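Long-range contacts in sugar isomerase (Sinorhizobium meliloti, PDB 3QC0), which binds zinc in a xylose isomerase-like TIM barrel and is probably a sugar isomerase: residues A[6-11]-A[244-249]; A[139-144]-A[153-158]; A[176-181]-A[201-206]; A[205-210]-A[227-232]. All blocks are in the same frame, centred on the assembly; numbering follows the deposited sequence. Where two conformers were deposited one is given.

All four contacts are buried, but they lie at different depths of one eight-stranded parallel barrel. Contact 1 closes the barrel, pairing its first and last strands, and contact 3 pairs strands 172-177 and 200-205; backbone hydrogen bonds carry both. Contacts 2 and 4 involve connections that follow strands, and both reach the second subunit: contact 2, which includes the end of strand 139-141, mixes two hydrogen bonds with aliphatic packing, while contact 4 is organised round a carboxylate. Contacts 1, 2 and 3 share the zinc site, supplying E248, E142, and D177 with H204. Contact 4 brings no zinc ligand; it continues from contact 3 through I205 and C206, its centre about 16 Å from that of the chain.

Contact 1 of 4, residues A[6-11]-A[244-249]; sequences GLSINL and AQEVEI
N10 reaches across to two glutamates at once, its amide lying between the ends of E246 and E248. Its ND2 gives a nearly straight hydrogen bond (169°) to E246 OE2, 2.8 Å away, with the acceptor close to the amide plane; on the glutamate's side the bond arrives at the anti position, somewhat out of the carboxylate plane. The carboxylate of E248 instead stacks on the amide, the two planes 30° apart. N10 CG stands anti to the backbone N (chi1 -179°), which carries the amide over to the glutamates, while OD1 is held by W38 NE1 and A12 N. E246 OE1 binds T62 OG1, as does S8 OG.

L7, I9 and V247 make the apolar part of a sheet face they share with Q245. L7 CD1 meets V247 CG2 at 3.5 Å, the two side chains crossing at a slant, whereas I9 runs beside V247 in the same direction, with CD1 4.0 Å from V247 CB. Parallel strand pairing runs Q245 N to G6 O, S8 N to Q245 O, V247 N to S8 O and N10 N to V247 O. One water links G6 O to Q245 NE2.

One N-H thus grips E246 OE2, and the flat, held amide of N10 probably limits how the E248 carboxylate can turn while its OE1 binds zinc.

Contact 2 of 4, residues A[139-144]-A[153-158]; sequences LAIEPL and ACVNTL
P143 and L144 are the two bumps of this contact, the proline ring set against the bend where 153-158 turns into a helix. P143 CB rests 3.5 Å from T157 O, and CG lies by L158 CA, with L158 CD1 beyond. V155 fills in beside P143 and I141: its CG1, anti to the backbone N (chi1 175°), is brought to I141 CG2 at 3.9 Å, the two side chains crossing at about a right angle. At the far end the A153 methyl nestles against L144, touching both CB and, at 3.6 Å, CD2.

Two hydrogen bonds lock the fit, one from backbone and one from side chain. L144 N points almost straight (173°) at V155 O, 2.9 Å off. N156 ND2 then spans two carbonyls, giving one hydrogen bond to L144 O at 3.1 Å, from above the carbonyl plane, and another to A153 O within its own segment; its OD1 takes one from R118. A leucine at N156 would probably leave L144 O and A153 O without this shared donor and R118 without its acceptor, freeing the turn to shift.

T157 is the N-cap of helix 158-168, its OG1 bonded to Q160 N. This is a beta-alpha connection of a TIM barrel, folded back on the end of strand 139-141 right after the zinc ligand E142.

Contact 3 of 4, residues A[176-181]-A[201-206]; sequences IDVYHV and LAHHIC
D177 and H204 are paired on neighbouring strands with D177 OD2 only 3.4 Å from H204 ND1, yet they share no hydrogen bond: both atoms are ligands of the same zinc ion. OD2 lies at the edge of the imidazole, in its plane, while the carboxylate and ring planes are 67° apart. With D177 CG anti to the backbone N (chi1 -179°) and H204 CG beside its own backbone N, the two side chains cross at about a right angle and bring OD2 and ND1 to the one metal. The other carboxylate oxygen has separate work. D177 OD1 accepts from Y179 N at 2.9 Å, an N-cap bond at the start of helix 178-181, and OD2 also receives R219 NH1. One aspartate thus serves metal, helix and arginine.

Backbone pairing sets this register. I176 N bonds A202 O, H204 N bonds I176 O, and V178 N reaches H204 O at 3.0 Å just where the strand gives way to the helix. V178 spreads its methyls over the neighbouring strand and the loop after it: CG1 meets the edge of the H203 ring, 3.8 Å from NE2, and CG2 lies 3.6 Å from C206 O. C206 SG packs on Y179, 3.6 Å from CB, and makes an oblique sulfur-aromatic contact with the ring, which also meets W208.

Strand 245-247 continues the sheet beyond 200-205, bonded to H203 and I205. Helix 229-238 lies against V178 through L229 and I232 and against H203 through I236.

Contact 4 of 4, residues A[205-210]-A[227-232]; sequences ICDWLV and IDLKGI
D207 OD1 takes two backbone N-H groups: I227 N at 2.9 Å, on its syn lone pair, and W208 N, met on the anti side. The first bond ties the two segments directly; the second closes within its own segment, onto the next residue's N-H. The D207 and I227 side chains run antiparallel past one another, leaving I227 CB 3.3 Å from OD1. I227 CG1 lies anti to the carbonyl carbon (chi1 -60°), which directs the chain along the start of W208, with CG1 3.8 Å from W208 CB and CD1 near W208 N. L229 reaches C206, its CD2 3.3 Å from C206 O, a buried carbonyl oxygen without a polar partner in the model.

Farther out, D207 OD2 accepts from G223 N, and a water lies 2.6 Å from OD2 and 2.7 Å from I227 O. With an alanine at D207, the amides of I227, W208 and G223 would probably be left without this acceptor and the two parts of the connection could drift apart. The W208 indole meets the rings of Y179, W182 and H145 and packs on A150 of the second subunit.

D228, N-cap of helix 229-238, receives G231 N on OD1. The whole belongs to a TIM-barrel beta-alpha connection, in which an aspartate just past strand 200-205 clasps the approach to the following helix.

Contact 1 of 4, residues A[6-11]-A[244-249]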
loop_
_atom_site.group_PDB
_atom_site.type_symbol
_atom_site.label_atom_id
_atom_site.label_comp_id
_atom_site.label_asym_id
_atom_site.label_seq_id
_atom_site.Cartn_x
_atom_site.Cartn_y
_atom_site.Cartn_z
ATOM N N GLY A 6 -24.103 3.670 17.875
ATOM C CA GLY A 6 -22.911 3.041 17.244
ATOM C C GLY A 6 -22.119 3.828 16.215
ATOM O O GLY A 6 -21.277 3.235 15.542
ATOM N N LEU A 7 -22.421 5.110 16.040
ATOM C CA LEU A 7 -21.750 5.988 15.086
ATOM C C LEU A 7 -20.940 7.066 15.821
ATOM O O LEU A 7 -21.443 7.750 16.719
ATOM C CB LEU A 7 -22.758 6.652 14.144
ATOM C CG LEU A 7 -22.211 7.561 13.040
ATOM C CD1 LEU A 7 -21.202 6.777 12.146
ATOM C CD2 LEU A 7 -23.339 8.164 12.206
ATOM N N SER A 8 -19.689 7.245 15.414
ATOM C CA SER A 8 -18.818 8.319 15.861
ATOM C C SER A 8 -18.349 9.090 14.639
ATOM O O SER A 8 -18.194 8.498 13.552
ATOM C CB SER A 8 -17.632 7.711 16.631
ATOM O OG SER A 8 -16.750 8.708 17.081
ATOM N N ILE A 9 -18.087 10.380 14.784
ATOM C CA ILE A 9 -17.523 11.189 13.703
ATOM C C ILE A 9 -16.122 11.641 14.106
ATOM O O ILE A 9 -15.925 12.334 15.099
ATOM C CB ILE A 9 -18.395 12.421 13.361
ATOM C CG1 ILE A 9 -19.822 11.992 12.978
ATOM C CG2 ILE A 9 -17.729 13.285 12.273
ATOM C CD1 ILE A 9 -19.997 11.230 11.681
ATOM N N ASN A 10 -15.120 11.204 13.341
ATOM C CA ASN A 10 -13.790 11.759 13.462
ATOM C C ASN A 10 -13.886 13.152 12.854
ATOM O O ASN A 10 -14.359 13.311 11.730
ATOM C CB ASN A 10 -12.768 10.864 12.752
ATOM C CG ASN A 10 -11.389 11.363 12.872
ATOM O OD1 ASN A 10 -11.073 12.484 12.412
ATOM N ND2 ASN A 10 -10.484 10.485 13.365
ATOM N N LEU A 11 -13.480 14.176 13.603
ATOM C CA LEU A 11 -13.743 15.542 13.189
ATOM C C LEU A 11 -12.920 15.986 12.001
ATOM O O LEU A 11 -13.163 17.020 11.424
ATOM C CB LEU A 11 -13.533 16.484 14.376
ATOM C CG LEU A 11 -14.431 16.193 15.584
ATOM C CD1 LEU A 11 -14.342 17.345 16.642
ATOM C CD2 LEU A 11 -15.886 15.919 15.216
ATOM N N ALA A 244 -18.290 1.870 18.621
ATOM C CA ALA A 244 -18.823 2.678 17.563
ATOM C C ALA A 244 -17.888 2.658 16.358
ATOM O O ALA A 244 -16.669 2.487 16.485
ATOM C CB ALA A 244 -19.028 4.108 18.022
ATOM N N GLN A 245 -18.489 2.843 15.196
ATOM C CA GLN A 245 -17.733 2.971 13.967
ATOM C C GLN A 245 -17.486 4.449 13.777
ATOM O O GLN A 245 -18.441 5.238 13.806
ATOM C CB GLN A 245 -18.522 2.392 12.792
ATOM C CG GLN A 245 -18.794 0.914 12.947
ATOM C CD GLN A 245 -19.650 0.360 11.816
ATOM O OE1 GLN A 245 -19.299 0.496 10.651
ATOM N NE2 GLN A 245 -20.764 -0.259 12.152
ATOM N N GLU A 246 -16.215 4.812 13.589
ATOM C CA GLU A 246 -15.774 6.190 13.545
ATOM C C GLU A 246 -15.520 6.635 12.105
ATOM O O GLU A 246 -14.607 6.094 11.437
ATOM C CB GLU A 246 -14.500 6.303 14.393
ATOM C CG GLU A 246 -13.877 7.689 14.421
ATOM C CD GLU A 246 -12.552 7.683 15.116
ATOM O OE1 GLU A 246 -12.483 7.177 16.261
ATOM O OE2 GLU A 246 -11.574 8.176 14.526
ATOM N N VAL A 247 -16.334 7.547 11.602
ATOM C CA VAL A 247 -16.211 8.062 10.251
ATOM C C VAL A 247 -15.072 9.042 10.114
ATOM O O VAL A 247 -15.056 10.113 10.695
ATOM C CB VAL A 247 -17.474 8.731 9.762
ATOM C CG1 VAL A 247 -17.264 9.302 8.347
ATOM C CG2 VAL A 247 -18.655 7.732 9.879
ATOM N N GLU A 248 -14.087 8.648 9.322
ATOM C CA GLU A 248 -12.891 9.448 9.135
ATOM C C GLU A 248 -12.641 9.591 7.644
ATOM O O GLU A 248 -12.145 8.690 6.970
ATOM C CB GLU A 248 -11.684 8.811 9.840
ATOM C CG GLU A 248 -10.428 9.646 9.736
ATOM C CD GLU A 248 -9.255 9.005 10.394
ATOM O OE1 GLU A 248 -9.209 7.784 10.422
ATOM O OE2 GLU A 248 -8.405 9.740 10.933
ATOM N N ILE A 249 -13.054 10.731 7.112
ATOM C CA ILE A 249 -12.964 11.054 5.697
ATOM C C ILE A 249 -12.121 12.313 5.490
ATOM O O ILE A 249 -12.413 13.363 6.052
ATOM C CB ILE A 249 -14.368 11.276 5.067
ATOM C CG1 ILE A 249 -15.196 9.997 5.186
ATOM C CG2 ILE A 249 -14.231 11.715 3.586
ATOM C CD1 ILE A 249 -16.706 10.115 4.881
HETATM O O HOH W 1 -21.580 0.511 15.054
#

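Contact 2 of 4, residues A[139-144]-A[153-158]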
loop_
_atom_site.group_PDB
_atom_site.type_symbol
_atom_site.label_atom_id
_atom_site.label_comp_id
_atom_site.label_asym_id
_atom_site.label_seq_id
_atom_site.Cartn_x
_atom_site.Cartn_y
_atom_site.Cartn_z
ATOM N N LEU A 139 -3.393 2.749 24.365
ATOM C CA LEU A 139 -2.688 3.203 23.163
ATOM C C LEU A 139 -3.148 2.339 22.008
ATOM O O LEU A 139 -3.035 1.123 22.077
ATOM C CB LEU A 139 -1.174 3.080 23.340
ATOM C CG LEU A 139 -0.574 3.955 24.463
ATOM C CD1 LEU A 139 0.965 3.773 24.550
ATOM C CD2 LEU A 139 -0.970 5.457 24.327
ATOM N N ALA A 140 -3.609 2.959 20.932
ATOM C CA ALA A 140 -4.097 2.239 19.757
ATOM C C ALA A 140 -3.141 2.452 18.607
ATOM O O ALA A 140 -3.147 3.515 17.981
ATOM C CB ALA A 140 -5.522 2.719 19.368
ATOM N N ILE A 141 -2.324 1.442 18.321
ATOM C CA ILE A 141 -1.479 1.463 17.122
ATOM C C ILE A 141 -2.394 1.352 15.918
ATOM O O ILE A 141 -3.161 0.378 15.784
ATOM C CB ILE A 141 -0.484 0.285 17.117
ATOM C CG1 ILE A 141 0.419 0.270 18.357
ATOM C CG2 ILE A 141 0.352 0.286 15.802
ATOM C CD1 ILE A 141 1.313 -0.981 18.471
ATOM N N GLU A 142 -2.290 2.335 15.038
ATOM C CA GLU A 142 -3.086 2.343 13.797
ATOM C C GLU A 142 -2.159 1.918 12.652
ATOM O O GLU A 142 -1.318 2.689 12.225
ATOM C CB GLU A 142 -3.677 3.723 13.525
ATOM C CG GLU A 142 -4.744 3.683 12.436
ATOM C CD GLU A 142 -5.258 5.039 12.032
ATOM O OE1 GLU A 142 -4.536 6.014 12.244
ATOM O OE2 GLU A 142 -6.383 5.083 11.504
ATOM N N PRO A 143 -2.258 0.655 12.206
ATOM C CA PRO A 143 -1.499 0.373 10.955
ATOM C C PRO A 143 -2.027 1.292 9.857
ATOM O O PRO A 143 -3.248 1.468 9.731
ATOM C CB PRO A 143 -1.790 -1.107 10.681
ATOM C CG PRO A 143 -3.069 -1.395 11.417
ATOM C CD PRO A 143 -3.038 -0.499 12.652
ATOM N N LEU A 144 -1.109 1.850 9.078
ATOM C CA LEU A 144 -1.428 2.804 8.035
ATOM C C LEU A 144 -1.178 2.148 6.684
ATOM O O LEU A 144 -0.351 1.251 6.540
ATOM C CB LEU A 144 -0.612 4.093 8.135
ATOM C CG LEU A 144 -1.416 5.334 8.568
ATOM C CD1 LEU A 144 -1.956 5.226 10.011
ATOM C CD2 LEU A 144 -0.584 6.589 8.309
ATOM N N ALA A 153 4.021 6.696 8.449
ATOM C CA ALA A 153 3.889 5.583 9.407
ATOM C C ALA A 153 4.442 4.338 8.832
ATOM O O ALA A 153 3.914 3.871 7.828
ATOM C CB ALA A 153 2.406 5.331 9.832
ATOM N N CYS A 154 5.451 3.793 9.505
ATOM C CA CYS A 154 6.071 2.550 9.070
ATOM C C CYS A 154 5.523 1.312 9.805
ATOM O O CYS A 154 6.109 0.257 9.711
ATOM C CB CYS A 154 7.585 2.663 9.208
ATOM S SG CYS A 154 8.162 2.822 10.948
ATOM N N VAL A 155 4.347 1.432 10.398
ATOM C CA VAL A 155 3.556 0.259 10.844
ATOM C C VAL A 155 2.443 0.185 9.801
ATOM O O VAL A 155 1.612 1.084 9.702
ATOM C CB VAL A 155 2.982 0.372 12.241
ATOM C CG1 VAL A 155 2.069 -0.869 12.548
ATOM C CG2 VAL A 155 4.124 0.514 13.278
ATOM N N ASN A 156 2.541 -0.844 8.940
ATOM C CA ASN A 156 1.766 -0.910 7.713
ATOM C C ASN A 156 0.872 -2.109 7.497
ATOM O O ASN A 156 0.218 -2.188 6.451
ATOM C CB ASN A 156 2.726 -0.784 6.534
ATOM C CG ASN A 156 3.487 0.513 6.588
ATOM O OD1 ASN A 156 4.693 0.527 6.843
ATOM N ND2 ASN A 156 2.758 1.636 6.433
ATOM N N THR A 157 0.853 -3.066 8.436
ATOM C CA THR A 157 -0.094 -4.183 8.359
ATOM C C THR A 157 -0.671 -4.430 9.751
ATOM O O THR A 157 -0.012 -4.171 10.780
ATOM C CB THR A 157 0.530 -5.481 7.820
ATOM O OG1 THR A 157 1.388 -6.055 8.819
ATOM C CG2 THR A 157 1.224 -5.228 6.422
ATOM N N LEU A 158 -1.900 -4.915 9.785
ATOM C CA LEU A 158 -2.493 -5.279 11.061
ATOM C C LEU A 158 -1.669 -6.376 11.745
ATOM O O LEU A 158 -1.508 -6.337 12.969
ATOM C CB LEU A 158 -3.938 -5.691 10.858
ATOM C CG LEU A 158 -4.736 -6.082 12.091
ATOM C CD1 LEU A 158 -4.757 -4.963 13.144
ATOM C CD2 LEU A 158 -6.180 -6.444 11.627
#

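Contact 3 of 4, residues A[176-181]-A[201-206]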
loop_
_atom_site.group_PDB
_atom_site.type_symbol
_atom_site.label_atom_id
_atom_site.label_comp_id
_atom_site.label_asym_id
_atom_site.label_seq_id
_atom_site.Cartn_x
_atom_site.Cartn_y
_atom_site.Cartn_z
ATOM N N ILE A 176 -8.348 -0.191 13.848
ATOM C CA ILE A 176 -8.542 -0.807 12.535
ATOM C C ILE A 176 -9.308 0.155 11.649
ATOM O O ILE A 176 -10.510 0.366 11.834
ATOM C CB ILE A 176 -9.245 -2.199 12.635
ATOM C CG1 ILE A 176 -8.500 -3.165 13.588
ATOM C CG2 ILE A 176 -9.391 -2.814 11.206
ATOM C CD1 ILE A 176 -9.240 -4.481 13.836
ATOM N N ASP A 177 -8.593 0.780 10.713
ATOM C CA ASP A 177 -9.166 1.776 9.794
ATOM C C ASP A 177 -9.235 1.114 8.440
ATOM O O ASP A 177 -8.224 0.660 7.922
ATOM C CB ASP A 177 -8.266 3.008 9.791
ATOM C CG ASP A 177 -8.755 4.134 8.901
ATOM O OD1 ASP A 177 -9.411 3.853 7.887
ATOM O OD2 ASP A 177 -8.454 5.307 9.244
ATOM N N VAL A 178 -10.445 0.971 7.924
ATOM C CA VAL A 178 -10.660 0.219 6.681
ATOM C C VAL A 178 -9.819 0.785 5.550
ATOM O O VAL A 178 -9.395 0.027 4.669
ATOM C CB VAL A 178 -12.146 0.175 6.286
ATOM C CG1 VAL A 178 -12.948 -0.557 7.416
ATOM C CG2 VAL A 178 -12.735 1.573 6.001
ATOM N N TYR A 179 -9.556 2.087 5.565
ATOM C CA TYR A 179 -8.770 2.682 4.482
ATOM C C TYR A 179 -7.386 2.067 4.413
ATOM O O TYR A 179 -6.819 1.848 3.373
ATOM C CB TYR A 179 -8.623 4.204 4.647
ATOM C CG TYR A 179 -8.371 4.929 3.351
ATOM C CD1 TYR A 179 -9.374 5.030 2.392
ATOM C CD2 TYR A 179 -7.138 5.520 3.069
ATOM C CE1 TYR A 179 -9.153 5.676 1.183
ATOM C CE2 TYR A 179 -6.915 6.201 1.870
ATOM C CZ TYR A 179 -7.936 6.273 0.926
ATOM O OH TYR A 179 -7.744 6.958 -0.259
ATOM N N HIS A 180 -6.828 1.799 5.588
ATOM C CA HIS A 180 -5.449 1.374 5.695
ATOM C C HIS A 180 -5.273 -0.128 5.520
ATOM O O HIS A 180 -4.150 -0.579 5.207
ATOM C CB HIS A 180 -4.895 1.775 7.067
ATOM C CG HIS A 180 -4.898 3.248 7.289
ATOM N ND1 HIS A 180 -4.481 4.134 6.317
ATOM C CD2 HIS A 180 -5.250 3.995 8.371
ATOM C CE1 HIS A 180 -4.614 5.370 6.783
ATOM N NE2 HIS A 180 -5.069 5.309 8.023
ATOM N N VAL A 181 -6.338 -0.903 5.805
ATOM C CA VAL A 181 -6.203 -2.367 5.892
ATOM C C VAL A 181 -7.059 -3.191 4.924
ATOM O O VAL A 181 -6.859 -4.408 4.864
ATOM C CB VAL A 181 -6.521 -2.875 7.366
ATOM C CG1 VAL A 181 -5.724 -2.122 8.415
ATOM C CG2 VAL A 181 -8.054 -2.799 7.689
ATOM N N LEU A 201 -9.311 -1.723 19.651
ATOM C CA LEU A 201 -9.709 -0.515 20.378
ATOM C C LEU A 201 -10.558 0.462 19.585
ATOM O O LEU A 201 -11.231 1.296 20.175
ATOM C CB LEU A 201 -8.471 0.226 20.878
ATOM C CG LEU A 201 -7.641 -0.459 21.953
ATOM C CD1 LEU A 201 -6.276 0.174 22.244
ATOM C CD2 LEU A 201 -8.465 -0.479 23.281
ATOM N N ALA A 202 -10.504 0.404 18.255
ATOM C CA ALA A 202 -11.250 1.340 17.441
ATOM C C ALA A 202 -11.436 0.753 16.067
ATOM O O ALA A 202 -10.629 -0.093 15.638
ATOM C CB ALA A 202 -10.534 2.706 17.349
ATOM N N HIS A 203 -12.465 1.249 15.396
ATOM C CA HIS A 203 -12.830 0.853 14.028
ATOM C C HIS A 203 -13.185 2.104 13.273
ATOM O O HIS A 203 -14.170 2.788 13.630
ATOM C CB HIS A 203 -14.012 -0.117 14.085
ATOM C CG HIS A 203 -14.527 -0.547 12.751
ATOM N ND1 HIS A 203 -15.762 -1.130 12.590
ATOM C CD2 HIS A 203 -13.963 -0.506 11.507
ATOM C CE1 HIS A 203 -15.934 -1.444 11.317
ATOM N NE2 HIS A 203 -14.883 -1.033 10.632
ATOM N N HIS A 204 -12.364 2.458 12.280
ATOM C CA HIS A 204 -12.588 3.650 11.486
ATOM C C HIS A 204 -13.144 3.255 10.133
ATOM O O HIS A 204 -12.643 2.300 9.491
ATOM C CB HIS A 204 -11.319 4.484 11.265
ATOM C CG HIS A 204 -10.566 4.805 12.507
ATOM N ND1 HIS A 204 -9.306 5.362 12.496
ATOM C CD2 HIS A 204 -10.912 4.663 13.813
ATOM C CE1 HIS A 204 -8.908 5.536 13.755
ATOM N NE2 HIS A 204 -9.872 5.134 14.565
ATOM N N ILE A 205 -14.131 4.027 9.684
ATOM C CA ILE A 205 -14.815 3.772 8.424
ATOM C C ILE A 205 -14.781 4.955 7.463
ATOM O O ILE A 205 -14.642 6.098 7.861
ATOM C CB ILE A 205 -16.267 3.295 8.634
ATOM C CG1 ILE A 205 -17.063 4.321 9.443
ATOM C CG2 ILE A 205 -16.273 1.899 9.278
ATOM C CD1 ILE A 205 -18.611 3.998 9.449
ATOM N N CYS A 206 -14.891 4.596 6.178
ATOM C CA CYS A 206 -14.747 5.479 5.011
ATOM C C CYS A 206 -14.712 4.486 3.839
ATOM O O CYS A 206 -15.111 3.338 4.004
ATOM C CB CYS A 206 -13.494 6.356 5.071
ATOM S SG CYS A 206 -11.980 5.412 5.193
#

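Contact 4 of 4, residues A[205-210]-A[227-232]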
loop_
_atom_site.group_PDB
_atom_site.type_symbol
_atom_site.label_atom_id
_atom_site.label_comp_id
_atom_site.label_asym_id
_atom_site.label_seq_id
_atom_site.Cartn_x
_atom_site.Cartn_y
_atom_site.Cartn_z
ATOM N N ILE A 205 -14.131 4.027 9.684
ATOM C CA ILE A 205 -14.815 3.772 8.424
ATOM C C ILE A 205 -14.781 4.955 7.463
ATOM O O ILE A 205 -14.642 6.098 7.861
ATOM C CB ILE A 205 -16.267 3.295 8.634
ATOM C CG1 ILE A 205 -17.063 4.321 9.443
ATOM C CG2 ILE A 205 -16.273 1.899 9.278
ATOM C CD1 ILE A 205 -18.611 3.998 9.449
ATOM N N CYS A 206 -14.891 4.596 6.178
ATOM C CA CYS A 206 -14.747 5.479 5.011
ATOM C C CYS A 206 -14.712 4.486 3.839
ATOM O O CYS A 206 -15.111 3.338 4.004
ATOM C CB CYS A 206 -13.494 6.356 5.071
ATOM S SG CYS A 206 -11.980 5.412 5.193
ATOM N N ASP A 207 -14.290 4.940 2.674
ATOM C CA ASP A 207 -14.231 4.045 1.545
ATOM C C ASP A 207 -13.032 4.330 0.651
ATOM O O ASP A 207 -12.446 5.425 0.708
ATOM C CB ASP A 207 -15.541 4.112 0.718
ATOM C CG ASP A 207 -16.013 2.734 0.231
ATOM O OD1 ASP A 207 -15.149 1.817 0.035
ATOM O OD2 ASP A 207 -17.249 2.559 0.003
ATOM N N TRP A 208 -12.687 3.319 -0.142
ATOM C CA TRP A 208 -11.627 3.391 -1.129
ATOM C C TRP A 208 -12.233 3.590 -2.504
ATOM O O TRP A 208 -12.930 2.715 -3.003
ATOM C CB TRP A 208 -10.758 2.108 -1.080
ATOM C CG TRP A 208 -9.586 2.216 -2.027
ATOM C CD1 TRP A 208 -9.590 1.944 -3.379
ATOM C CD2 TRP A 208 -8.263 2.674 -1.729
ATOM N NE1 TRP A 208 -8.347 2.162 -3.904
ATOM C CE2 TRP A 208 -7.516 2.618 -2.917
ATOM C CE3 TRP A 208 -7.621 3.048 -0.578
ATOM C CZ2 TRP A 208 -6.189 2.994 -2.968
ATOM C CZ3 TRP A 208 -6.315 3.442 -0.625
ATOM C CH2 TRP A 208 -5.595 3.382 -1.808
ATOM N N LEU A 209 -12.001 4.767 -3.078
ATOM C CA LEU A 209 -12.617 5.127 -4.360
ATOM C C LEU A 209 -11.871 4.536 -5.544
ATOM O O LEU A 209 -10.664 4.359 -5.495
ATOM C CB LEU A 209 -12.700 6.651 -4.483
ATOM C CG LEU A 209 -13.518 7.383 -3.409
ATOM C CD1 LEU A 209 -13.367 8.900 -3.668
ATOM C CD2 LEU A 209 -14.970 6.856 -3.392
ATOM N N VAL A 210 -12.623 4.303 -6.622
ATOM C CA VAL A 210 -12.035 3.922 -7.906
ATOM C C VAL A 210 -12.462 4.965 -8.963
ATOM O O VAL A 210 -13.633 5.018 -9.333
ATOM C CB VAL A 210 -12.440 2.484 -8.345
ATOM C CG1 VAL A 210 -11.934 2.184 -9.786
ATOM C CG2 VAL A 210 -11.912 1.442 -7.322
ATOM N N ILE A 227 -14.854 -0.953 -0.730
ATOM C CA ILE A 227 -14.577 -1.744 0.462
ATOM C C ILE A 227 -15.805 -2.511 0.900
ATOM O O ILE A 227 -16.902 -1.976 0.931
ATOM C CB ILE A 227 -14.066 -0.869 1.640
ATOM C CG1 ILE A 227 -12.753 -0.155 1.246
ATOM C CG2 ILE A 227 -13.886 -1.719 2.910
ATOM C CD1 ILE A 227 -12.131 0.690 2.343
ATOM N N ASP A 228 -15.619 -3.774 1.243
ATOM C CA ASP A 228 -16.690 -4.589 1.817
ATOM C C ASP A 228 -16.825 -4.220 3.287
ATOM O O ASP A 228 -16.397 -4.979 4.174
ATOM C CB ASP A 228 -16.331 -6.054 1.608
ATOM C CG ASP A 228 -17.349 -7.039 2.179
ATOM O OD1 ASP A 228 -18.435 -6.638 2.645
ATOM O OD2 ASP A 228 -17.044 -8.281 2.163
ATOM N N LEU A 229 -17.403 -3.021 3.527
ATOM C CA LEU A 229 -17.547 -2.472 4.883
ATOM C C LEU A 229 -18.345 -3.430 5.759
ATOM O O LEU A 229 -17.962 -3.710 6.910
ATOM C CB LEU A 229 -18.173 -1.078 4.832
ATOM C CG LEU A 229 -17.309 -0.003 4.179
ATOM C CD1 LEU A 229 -18.125 1.269 3.837
ATOM C CD2 LEU A 229 -16.067 0.317 5.060
ATOM N N LYS A 230 -19.441 -3.944 5.221
ATOM C CA LYS A 230 -20.310 -4.870 5.941
ATOM C C LYS A 230 -19.522 -6.088 6.408
ATOM O O LYS A 230 -19.605 -6.493 7.559
ATOM C CB LYS A 230 -21.485 -5.272 5.033
ATOM C CG LYS A 230 -22.487 -6.304 5.525
ATOM C CD LYS A 230 -23.351 -6.860 4.295
ATOM C CE LYS A 230 -24.796 -7.277 4.631
ATOM N NZ LYS A 230 -25.734 -7.366 3.413
ATOM N N GLY A 231 -18.742 -6.676 5.499
ATOM C CA GLY A 231 -17.946 -7.850 5.823
ATOM C C GLY A 231 -16.873 -7.620 6.886
ATOM O O GLY A 231 -16.681 -8.424 7.793
ATOM N N ILE A 232 -16.159 -6.513 6.773
ATOM C CA ILE A 232 -15.147 -6.175 7.747
ATOM C C ILE A 232 -15.826 -6.002 9.133
ATOM O O ILE A 232 -15.336 -6.525 10.138
ATOM C CB ILE A 232 -14.354 -4.912 7.341
ATOM C CG1 ILE A 232 -13.467 -5.204 6.096
ATOM C CG2 ILE A 232 -13.515 -4.373 8.513
ATOM C CD1 ILE A 232 -12.759 -3.972 5.532
HETATM O O HOH W 2 -18.277 0.130 -0.109
#